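Local coordinates for glycerophosphoryl diester phosphodiesterase (Parabacteroides distasonis, PDB 3MZ2), which probably hydrolyses glycerophosphodiesters to glycerol 3-phosphate and an alcohol, at residues Pro32-Gly40 with Thr60-Pro68; Trp202-Ile213 with Leu224-Ser234. All coordinates share one frame; numbering follows the deposited sequence.

Overall arrangement
Both contacts are parallel strand pairs of one curled sheet, the barrel of a TIM-barrel family. Contact 1 joins the strands 33-36 and 63-70, its centre about 4 Å from the centre of the chain. Contact 2 joins the strands 205-210 and 231-234, its centre about 13 Å from that point. The two centres are about 16 Å apart. Strand 262-265 bridges them, pairing with 33-36 on one side and 231-234 on the other. In one modelled conformer of M230, its CE lies 3.6 Å from L33 CD1. H37 and R38 of contact 1 hold a sulfate that probably marks a phosphate site. The sulfate of contact 2 sits instead at the end of helix 215-226.

Contact 1 (Pro32-Gly40 with Thr60-Pro68); sequences PLISGHRGG and TPATFEIDP. With SO4 (sulfate ion), chain C; SO4 (sulfate ion), chain G.
The backbones of I34, G36, T63 and E65 pair as parallel strands. T63 N gives to I34 O at 3.1 Å. G36 N gives to T63 O, and E65 N to G36 O. G36 O also takes G39 N, and the two donors reach it from opposite faces of its plane. Where the chain turns away, R38 N is held by a side chain: E65 OE1 accepts it at 2.9 Å, nearly along the C-O bond. The E65 chain bends at chi2 (-95°), which swings the carboxylate beside the H37 ring. The two planes are only 4° apart.

Strands 33-36 and 63-70 with helix 50-59 form a beta-alpha-beta unit of the TIM-barrel fold. H37 and R38 follow the first strand, a usual place for active-site residues in such barrels.

Here they grip one sulfate. H37 NE2 points straight at its O2, 3.0 Å away at the ring edge, while D266 holds H37 ND1. R38 NE and NH2 donate to O1 and O3, the NE bond being almost linear (177°). R38 NH1 makes weaker bonds to a second sulfate and a salt bridge to E47. H80 NE2 also hydrogen-bonds to a sulfate here. The sulfates probably come from the crystallisation liquor.

D67 OD2 lies 3.3 Å from R38 CG and touches the aliphatic part of that chain. Its hydrogen bond goes to N48, while D67 OD1 pairs with K140.

S35 OG and T63 OG1 are 2.8 Å apart, on the sheet face that also meets I136. On the G36 side, G39 O lies oblique to the F64 ring, 3.6 Å from F64 CD1. It is buried without a hydrogen-bond partner. I34 CD1 packs on T60 OG1. A water joins I34 N to P61 O.

Contact 2 (Trp202-Ile213 with Leu224-Ser234); sequences WSHIMAYVGPKI and LHERGVMCMIS. With SO4 (sulfate ion), chain D.
One face of the W202 indole carries the R227 side chain. R227 CD stands over the five-membered ring, 3.8 Å from its centroid, in a CH-pi contact. The chain runs extended from CG, set beside the backbone N (chi1 -66°), which lays CD there. The guanidinium is nearly perpendicular to the indole (89°) and turns an edge to W202 NE1. E196 binds both W202 NE1 and R227 NE. R227 NH1 and NH2 hold a sulfate, NH2 at 2.7 Å from its O4. The six-membered part of the indole meets V229 CG2 and L224 CD2. G210 N lies over one face of the Y208 ring, near its rim, and S234 N is at the edge. Y208 CE1 touches S234 CB at 3.5 Å.

A207 CB touches both V229 CG1 and L224 CD1, each 3.7 Å away. V209 CG1 reaches L224 CD1 and C231 CB.

Backbone bonds run A207 N to M230 O, M232 N to A207 O at 2.8 Å, V209 N to M232 O and S234 N to G210 O. G228 ends the helix in a Schellman motif, with V229 N bonded to L224 O. The strand, helix and parallel strand make a beta-alpha-beta unit of the TIM barrel.

Contact 1 (Pro32-Gly40 with Thr60-Pro68)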
loop_
_atom_site.group_PDB
_atom_site.type_symbol
_atom_site.label_atom_id
_atom_site.label_comp_id
_atom_site.label_asym_id
_atom_site.label_seq_id
_atom_site.Cartn_x
_atom_site.Cartn_y
_atom_site.Cartn_z
ATOM N N PRO A 32 27.306 -13.858 0.657
ATOM C CA PRO A 32 25.917 -13.768 1.113
ATOM C C PRO A 32 25.679 -12.417 1.766
ATOM O O PRO A 32 26.526 -11.977 2.577
ATOM C CB PRO A 32 25.811 -14.909 2.148
ATOM C CG PRO A 32 26.785 -15.930 1.643
ATOM C CD PRO A 32 27.958 -15.091 1.105
ATOM N N LEU A 33 24.544 -11.798 1.451
ATOM C CA LEU A 33 24.203 -10.463 1.938
ATOM C C LEU A 33 23.065 -10.458 2.960
ATOM O O LEU A 33 22.223 -11.354 2.958
ATOM C CB LEU A 33 23.858 -9.565 0.767
ATOM C CG LEU A 33 24.966 -9.361 -0.227
ATOM C CD1 LEU A 33 24.480 -8.367 -1.309
ATOM C CD2 LEU A 33 26.321 -8.846 0.394
ATOM N N ILE A 34 23.032 -9.470 3.845
ATOM C CA ILE A 34 21.997 -9.324 4.846
ATOM C C ILE A 34 21.389 -7.935 4.748
ATOM O O ILE A 34 22.096 -6.904 4.581
ATOM C CB ILE A 34 22.553 -9.522 6.247
ATOM C CG1 ILE A 34 23.167 -10.921 6.443
ATOM C CG2 ILE A 34 21.453 -9.340 7.345
ATOM C CD1 ILE A 34 23.867 -11.179 7.825
ATOM N N SER A 35 20.072 -7.899 4.830
ATOM C CA SER A 35 19.332 -6.626 4.868
ATOM C C SER A 35 18.445 -6.602 6.095
ATOM O O SER A 35 17.770 -7.588 6.392
ATOM C CB SER A 35 18.531 -6.458 3.570
ATOM O OG SER A 35 18.020 -5.153 3.425
ATOM N N GLY A 36 18.486 -5.499 6.842
ATOM C CA GLY A 36 17.692 -5.328 8.035
ATOM C C GLY A 36 16.309 -4.895 7.666
ATOM O O GLY A 36 16.107 -3.758 7.210
ATOM N N HIS A 37 15.339 -5.779 7.844
ATOM C CA HIS A 37 13.922 -5.456 7.681
ATOM C C HIS A 37 13.453 -4.406 8.677
ATOM O O HIS A 37 13.576 -4.563 9.915
ATOM C CB HIS A 37 13.090 -6.723 7.869
ATOM C CG HIS A 37 11.627 -6.563 7.578
ATOM N ND1 HIS A 37 10.661 -6.634 8.558
ATOM C CD2 HIS A 37 10.962 -6.385 6.409
ATOM C CE1 HIS A 37 9.464 -6.510 8.013
ATOM N NE2 HIS A 37 9.617 -6.374 6.707
ATOM N N ARG A 38 12.891 -3.328 8.117
ATOM C CA ARG A 38 12.419 -2.164 8.880
ATOM C C ARG A 38 13.542 -1.690 9.763
ATOM O O ARG A 38 13.288 -1.223 10.859
ATOM C CB ARG A 38 11.164 -2.470 9.721
ATOM C CG ARG A 38 9.942 -2.982 8.992
ATOM C CD ARG A 38 8.776 -3.204 9.957
ATOM N NE ARG A 38 7.675 -4.026 9.444
ATOM C CZ ARG A 38 6.818 -4.706 10.205
ATOM N NH1 ARG A 38 6.892 -4.655 11.524
ATOM N NH2 ARG A 38 5.851 -5.433 9.645
ATOM N N GLY A 39 14.788 -1.880 9.312
ATOM C CA GLY A 39 15.983 -1.601 10.035
ATOM C C GLY A 39 16.626 -2.661 10.902
ATOM O O GLY A 39 17.709 -2.468 11.390
ATOM N N GLY A 40 15.981 -3.822 11.065
ATOM C CA GLY A 40 16.340 -4.776 12.124
ATOM C C GLY A 40 15.765 -4.311 13.462
ATOM O O GLY A 40 15.418 -3.132 13.624
ATOM N N THR A 60 27.532 -6.802 11.733
ATOM C CA THR A 60 27.539 -7.247 10.375
ATOM C C THR A 60 27.408 -6.140 9.365
ATOM O O THR A 60 26.688 -5.185 9.618
ATOM C CB THR A 60 26.360 -8.274 10.163
ATOM O OG1 THR A 60 26.382 -8.800 8.828
ATOM C CG2 THR A 60 24.970 -7.644 10.474
ATOM N N PRO A 61 28.031 -6.269 8.174
ATOM C CA PRO A 61 27.592 -5.387 7.090
ATOM C C PRO A 61 26.151 -5.690 6.738
ATOM O O PRO A 61 25.738 -6.842 6.804
ATOM C CB PRO A 61 28.526 -5.750 5.926
ATOM C CG PRO A 61 29.045 -7.041 6.247
ATOM C CD PRO A 61 29.039 -7.238 7.710
ATOM N N ALA A 62 25.376 -4.659 6.409
ATOM C CA ALA A 62 24.000 -4.855 6.027
ATOM C C ALA A 62 23.520 -3.609 5.279
ATOM O O ALA A 62 24.092 -2.540 5.422
ATOM C CB ALA A 62 23.122 -5.101 7.268
ATOM N N THR A 63 22.456 -3.792 4.507
ATOM C CA THR A 63 21.621 -2.732 3.989
ATOM C C THR A 63 20.395 -2.654 4.885
ATOM O O THR A 63 20.181 -3.532 5.715
ATOM C CB THR A 63 21.168 -2.989 2.563
ATOM O OG1 THR A 63 20.529 -4.270 2.510
ATOM C CG2 THR A 63 22.384 -2.986 1.619
ATOM N N PHE A 64 19.648 -1.564 4.775
ATOM C CA PHE A 64 18.465 -1.358 5.624
ATOM C C PHE A 64 17.246 -0.977 4.786
ATOM O O PHE A 64 17.249 0.026 4.104
ATOM C CB PHE A 64 18.755 -0.283 6.694
ATOM C CG PHE A 64 19.894 -0.665 7.619
ATOM C CD1 PHE A 64 19.700 -1.654 8.537
ATOM C CD2 PHE A 64 21.133 -0.131 7.492
ATOM C CE1 PHE A 64 20.724 -2.044 9.400
ATOM C CE2 PHE A 64 22.180 -0.534 8.332
ATOM C CZ PHE A 64 21.973 -1.534 9.269
ATOM N N GLU A 65 16.194 -1.757 4.950
ATOM C CA GLU A 65 14.908 -1.506 4.322
ATOM C C GLU A 65 14.102 -0.714 5.350
ATOM O O GLU A 65 14.014 -1.113 6.502
ATOM C CB GLU A 65 14.255 -2.849 4.033
ATOM C CG GLU A 65 12.938 -2.687 3.319
ATOM C CD GLU A 65 11.725 -2.679 4.207
ATOM O OE1 GLU A 65 11.817 -2.879 5.432
ATOM O OE2 GLU A 65 10.635 -2.471 3.624
ATOM N N ILE A 66 13.580 0.451 4.972
ATOM C CA ILE A 66 12.969 1.365 5.915
ATOM C C ILE A 66 11.619 1.859 5.390
ATOM O O ILE A 66 11.290 1.708 4.190
ATOM C CB ILE A 66 13.959 2.536 6.241
ATOM C CG1 ILE A 66 14.317 3.329 4.987
ATOM C CG2 ILE A 66 15.236 1.951 6.885
ATOM C CD1 ILE A 66 15.264 4.545 5.183
ATOM N N ASP A 67 10.855 2.478 6.293
ATOM C CA ASP A 67 9.460 2.850 6.068
ATOM C C ASP A 67 9.224 4.372 6.150
ATOM O O ASP A 67 8.864 4.891 7.212
ATOM C CB ASP A 67 8.558 2.144 7.118
ATOM C CG ASP A 67 8.676 0.632 7.056
ATOM O OD1 ASP A 67 8.286 0.089 5.998
ATOM O OD2 ASP A 67 9.133 0.017 8.035
ATOM N N PRO A 68 9.412 5.098 5.029
ATOM C CA PRO A 68 9.162 6.540 5.002
ATOM C C PRO A 68 7.671 6.851 4.988
ATOM O O PRO A 68 6.897 6.209 4.277
ATOM C CB PRO A 68 9.831 7.026 3.704
ATOM C CG PRO A 68 10.380 5.848 3.029
ATOM C CD PRO A 68 9.900 4.605 3.735
HETATM S S SO4 C . 6.566 -5.122 5.904
HETATM O O1 SO4 C . 7.388 -4.098 6.552
HETATM O O2 SO4 C . 7.382 -5.760 4.869
HETATM O O3 SO4 C . 6.108 -6.156 6.850
HETATM O O4 SO4 C . 5.334 -4.454 5.415
HETATM S S SO4 G . 5.386 -7.542 13.213
HETATM O O1 SO4 G . 5.476 -7.666 14.674
HETATM O O2 SO4 G . 6.697 -7.184 12.686
HETATM O O3 SO4 G . 4.948 -8.820 12.650
HETATM O O4 SO4 G . 4.471 -6.475 12.787
HETATM O O HOH W 1 25.585 -7.980 4.200
#

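Contact 2 (Trp202-Ile213 with Leu224-Ser234)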
loop_
_atom_site.group_PDB
_atom_site.type_symbol
_atom_site.label_atom_id
_atom_site.label_comp_id
_atom_site.label_asym_id
_atom_site.label_seq_id
_atom_site.Cartn_x
_atom_site.Cartn_y
_atom_site.Cartn_z
ATOM N N TRP A 202 18.138 -5.080 -16.114
ATOM C CA TRP A 202 18.352 -5.997 -15.018
ATOM C C TRP A 202 19.557 -5.520 -14.159
ATOM O O TRP A 202 19.606 -5.827 -12.973
ATOM C CB TRP A 202 18.552 -7.441 -15.543
ATOM C CG TRP A 202 17.298 -8.096 -16.034
ATOM C CD1 TRP A 202 17.070 -8.588 -17.297
ATOM C CD2 TRP A 202 16.138 -8.405 -15.270
ATOM N NE1 TRP A 202 15.806 -9.124 -17.372
ATOM C CE2 TRP A 202 15.222 -9.054 -16.136
ATOM C CE3 TRP A 202 15.777 -8.169 -13.936
ATOM C CZ2 TRP A 202 13.946 -9.463 -15.711
ATOM C CZ3 TRP A 202 14.518 -8.593 -13.476
ATOM C CH2 TRP A 202 13.612 -9.225 -14.384
ATOM N N SER A 203 20.487 -4.798 -14.770
ATOM C CA SER A 203 21.594 -4.234 -14.031
ATOM C C SER A 203 21.129 -3.268 -12.944
ATOM O O SER A 203 21.875 -2.975 -12.020
ATOM C CB SER A 203 22.567 -3.525 -14.955
ATOM O OG SER A 203 21.964 -2.463 -15.675
ATOM N N HIS A 204 19.934 -2.715 -13.099
ATOM C CA HIS A 204 19.374 -1.828 -12.067
ATOM C C HIS A 204 18.387 -2.492 -11.079
ATOM O O HIS A 204 17.695 -1.784 -10.320
ATOM C CB HIS A 204 18.698 -0.655 -12.775
ATOM C CG HIS A 204 19.693 0.280 -13.375
ATOM N ND1 HIS A 204 19.845 1.584 -12.974
ATOM C CD2 HIS A 204 20.620 0.068 -14.340
ATOM C CE1 HIS A 204 20.823 2.144 -13.672
ATOM N NE2 HIS A 204 21.287 1.258 -14.529
ATOM N N ILE A 205 18.387 -3.823 -11.065
ATOM C CA ILE A 205 17.495 -4.628 -10.268
ATOM C C ILE A 205 18.240 -5.592 -9.314
ATOM O O ILE A 205 19.187 -6.278 -9.704
ATOM C CB ILE A 205 16.505 -5.379 -11.134
ATOM C CG1 ILE A 205 15.560 -4.355 -11.760
ATOM C CG2 ILE A 205 15.720 -6.410 -10.298
ATOM C CD1 ILE A 205 14.536 -4.974 -12.678
HETATM N N MSE A 206 17.791 -5.560 -8.053
HETATM C CA MSE A 206 17.978 -6.660 -7.096
HETATM C C MSE A 206 16.572 -7.178 -6.840
HETATM O O MSE A 206 15.650 -6.371 -6.735
HETATM C CB MSE A 206 18.660 -6.158 -5.811
HETATM C CG MSE A 206 18.901 -7.240 -4.748
HETATM SE SE MSE A 206 17.327 -7.367 -3.529
HETATM C CE MSE A 206 17.820 -5.772 -2.494
ATOM N N ALA A 207 16.406 -8.503 -6.747
ATOM C CA ALA A 207 15.064 -9.066 -6.703
ATOM C C ALA A 207 14.657 -9.651 -5.375
ATOM O O ALA A 207 15.382 -10.484 -4.845
ATOM C CB ALA A 207 14.902 -10.127 -7.807
ATOM N N TYR A 208 13.483 -9.240 -4.913
ATOM C CA TYR A 208 12.811 -9.832 -3.794
ATOM C C TYR A 208 11.952 -10.960 -4.359
ATOM O O TYR A 208 11.099 -10.708 -5.236
ATOM C CB TYR A 208 11.957 -8.791 -3.060
ATOM C CG TYR A 208 11.053 -9.415 -2.021
ATOM C CD1 TYR A 208 11.587 -10.180 -0.991
ATOM C CD2 TYR A 208 9.686 -9.310 -2.105
ATOM C CE1 TYR A 208 10.791 -10.805 -0.063
ATOM C CE2 TYR A 208 8.857 -9.916 -1.141
ATOM C CZ TYR A 208 9.447 -10.661 -0.122
ATOM O OH TYR A 208 8.685 -11.311 0.844
ATOM N N VAL A 209 12.257 -12.206 -3.970
ATOM C CA VAL A 209 11.548 -13.360 -4.510
ATOM C C VAL A 209 10.556 -13.990 -3.526
ATOM O O VAL A 209 10.005 -15.031 -3.817
ATOM C CB VAL A 209 12.508 -14.443 -5.060
ATOM C CG1 VAL A 209 13.421 -13.871 -6.249
ATOM C CG2 VAL A 209 13.423 -15.048 -3.937
ATOM N N GLY A 210 10.368 -13.386 -2.339
ATOM C CA GLY A 210 9.299 -13.844 -1.450
ATOM C C GLY A 210 9.807 -14.281 -0.093
ATOM O O GLY A 210 10.995 -14.079 0.237
ATOM N N PRO A 211 8.921 -14.873 0.696
ATOM C CA PRO A 211 9.217 -15.223 2.073
ATOM C C PRO A 211 9.643 -16.657 2.255
ATOM O O PRO A 211 9.967 -17.041 3.376
ATOM C CB PRO A 211 7.893 -14.935 2.786
ATOM C CG PRO A 211 6.884 -15.302 1.776
ATOM C CD PRO A 211 7.457 -14.824 0.462
ATOM N N LYS A 212 9.688 -17.429 1.177
ATOM C CA LYS A 212 9.955 -18.843 1.268
ATOM C C LYS A 212 10.481 -19.394 -0.042
ATOM O O LYS A 212 10.198 -18.896 -1.124
ATOM C CB LYS A 212 8.699 -19.608 1.683
ATOM C CG LYS A 212 7.634 -19.573 0.610
ATOM C CD LYS A 212 6.390 -20.377 1.038
ATOM C CE LYS A 212 5.271 -20.157 0.068
ATOM N NZ LYS A 212 3.988 -20.814 0.526
ATOM N N ILE A 213 11.217 -20.485 0.070
ATOM C CA ILE A 213 11.744 -21.193 -1.062
ATOM C C ILE A 213 10.853 -22.365 -1.431
ATOM O O ILE A 213 10.416 -23.138 -0.560
ATOM C CB ILE A 213 13.195 -21.652 -0.774
ATOM C CG1 ILE A 213 14.126 -20.446 -0.710
ATOM C CG2 ILE A 213 13.734 -22.580 -1.844
ATOM C CD1 ILE A 213 15.362 -20.721 0.078
ATOM N N LEU A 224 16.803 -15.487 -12.869
ATOM C CA LEU A 224 17.313 -14.193 -12.441
ATOM C C LEU A 224 18.851 -14.207 -12.340
ATOM O O LEU A 224 19.524 -13.280 -12.768
ATOM C CB LEU A 224 16.664 -13.759 -11.123
ATOM C CG LEU A 224 15.201 -13.314 -11.272
ATOM C CD1 LEU A 224 14.559 -13.177 -9.892
ATOM C CD2 LEU A 224 15.101 -12.026 -12.127
ATOM N N HIS A 225 19.409 -15.292 -11.819
ATOM C CA HIS A 225 20.874 -15.420 -11.834
ATOM C C HIS A 225 21.448 -15.355 -13.249
ATOM O O HIS A 225 22.484 -14.714 -13.437
ATOM C CB HIS A 225 21.338 -16.739 -11.139
ATOM C CG HIS A 225 21.263 -16.685 -9.643
ATOM N ND1 HIS A 225 21.403 -17.805 -8.829
ATOM C CD2 HIS A 225 21.021 -15.651 -8.827
ATOM C CE1 HIS A 225 21.278 -17.416 -7.567
ATOM N NE2 HIS A 225 21.066 -16.110 -7.542
ATOM N N GLU A 226 20.755 -15.952 -14.244
ATOM C CA GLU A 226 21.174 -15.936 -15.670
ATOM C C GLU A 226 21.234 -14.504 -16.186
ATOM O O GLU A 226 22.047 -14.171 -17.040
ATOM C CB GLU A 226 20.193 -16.741 -16.539
ATOM C CG GLU A 226 20.321 -18.259 -16.414
ATOM C CD GLU A 226 19.209 -19.025 -17.152
ATOM O OE1 GLU A 226 18.113 -18.453 -17.393
ATOM O OE2 GLU A 226 19.427 -20.213 -17.509
ATOM N N ARG A 227 20.331 -13.679 -15.674
ATOM C CA ARG A 227 20.246 -12.251 -16.013
ATOM C C ARG A 227 21.127 -11.349 -15.154
ATOM O O ARG A 227 21.054 -10.124 -15.270
ATOM C CB ARG A 227 18.794 -11.798 -15.928
ATOM C CG ARG A 227 17.886 -12.425 -16.969
ATOM C CD ARG A 227 16.414 -12.465 -16.474
ATOM N NE ARG A 227 15.502 -12.808 -17.553
ATOM C CZ ARG A 227 15.320 -14.030 -18.032
ATOM N NH1 ARG A 227 15.985 -15.072 -17.541
ATOM N NH2 ARG A 227 14.482 -14.228 -19.048
ATOM N N GLY A 228 21.963 -11.937 -14.297
ATOM C CA GLY A 228 22.860 -11.158 -13.439
ATOM C C GLY A 228 22.250 -10.576 -12.181
ATOM O O GLY A 228 22.818 -9.668 -11.552
ATOM N N VAL A 229 21.091 -11.115 -11.800
ATOM C CA VAL A 229 20.301 -10.541 -10.716
ATOM C C VAL A 229 20.425 -11.346 -9.411
ATOM O O VAL A 229 20.199 -12.545 -9.417
ATOM C CB VAL A 229 18.833 -10.423 -11.140
ATOM C CG1 VAL A 229 17.873 -9.963 -10.010
ATOM C CG2 VAL A 229 18.739 -9.444 -12.326
HETATM N N MSE A 230 20.789 -10.677 -8.322
HETATM C CA MSE A 230 20.792 -11.284 -6.992
HETATM C C MSE A 230 19.391 -11.347 -6.422
HETATM O O MSE A 230 18.603 -10.428 -6.653
HETATM C CB MSE A 230 21.660 -10.494 -6.031
HETATM C CG MSE A 230 23.085 -10.690 -6.410
HETATM SE SE MSE A 230 24.444 -9.728 -5.448
HETATM C CE MSE A 230 24.592 -10.852 -3.860
ATOM N N CYS A 231 19.137 -12.402 -5.652
ATOM C CA CYS A 231 17.807 -12.740 -5.148
ATOM C C CYS A 231 17.747 -12.785 -3.611
ATOM O O CYS A 231 18.629 -13.353 -2.932
ATOM C CB CYS A 231 17.349 -14.084 -5.786
ATOM S SG CYS A 231 17.243 -14.028 -7.571
HETATM N N MSE A 232 16.679 -12.199 -3.118
HETATM C CA MSE A 232 16.499 -11.999 -1.691
HETATM C C MSE A 232 15.249 -12.709 -1.216
HETATM O O MSE A 232 14.172 -12.536 -1.785
HETATM C CB MSE A 232 16.340 -10.523 -1.394
HETATM C CG MSE A 232 16.390 -10.203 0.096
HETATM SE SE MSE A 232 16.320 -8.298 0.340
HETATM C CE MSE A 232 14.399 -8.037 0.532
ATOM N N ILE A 233 15.406 -13.472 -0.143
ATOM C CA ILE A 233 14.285 -13.972 0.666
ATOM C C ILE A 233 14.098 -13.120 1.907
ATOM O O ILE A 233 15.054 -12.761 2.567
ATOM C CB ILE A 233 14.558 -15.454 1.121
ATOM C CG1 ILE A 233 14.483 -16.410 -0.079
ATOM C CG2 ILE A 233 13.675 -15.870 2.264
ATOM C CD1 ILE A 233 13.043 -16.672 -0.574
ATOM N N SER A 234 12.841 -12.808 2.241
ATOM C CA SER A 234 12.547 -12.124 3.479
ATOM C C SER A 234 12.054 -13.164 4.451
ATOM O O SER A 234 11.044 -13.833 4.195
ATOM C CB SER A 234 11.462 -11.095 3.330
ATOM O OG SER A 234 11.185 -10.534 4.627
HETATM S S SO4 D . 14.480 -18.101 -19.439
HETATM O O1 SO4 D . 13.364 -18.857 -18.866
HETATM O O2 SO4 D . 15.587 -17.953 -18.478
HETATM O O3 SO4 D . 14.975 -18.839 -20.604
HETATM O O4 SO4 D . 13.985 -16.790 -19.847
HETATM O O HOH W 2 21.670 -6.970 -11.417
HETATM O O HOH W 3 20.908 -7.833 -8.205
#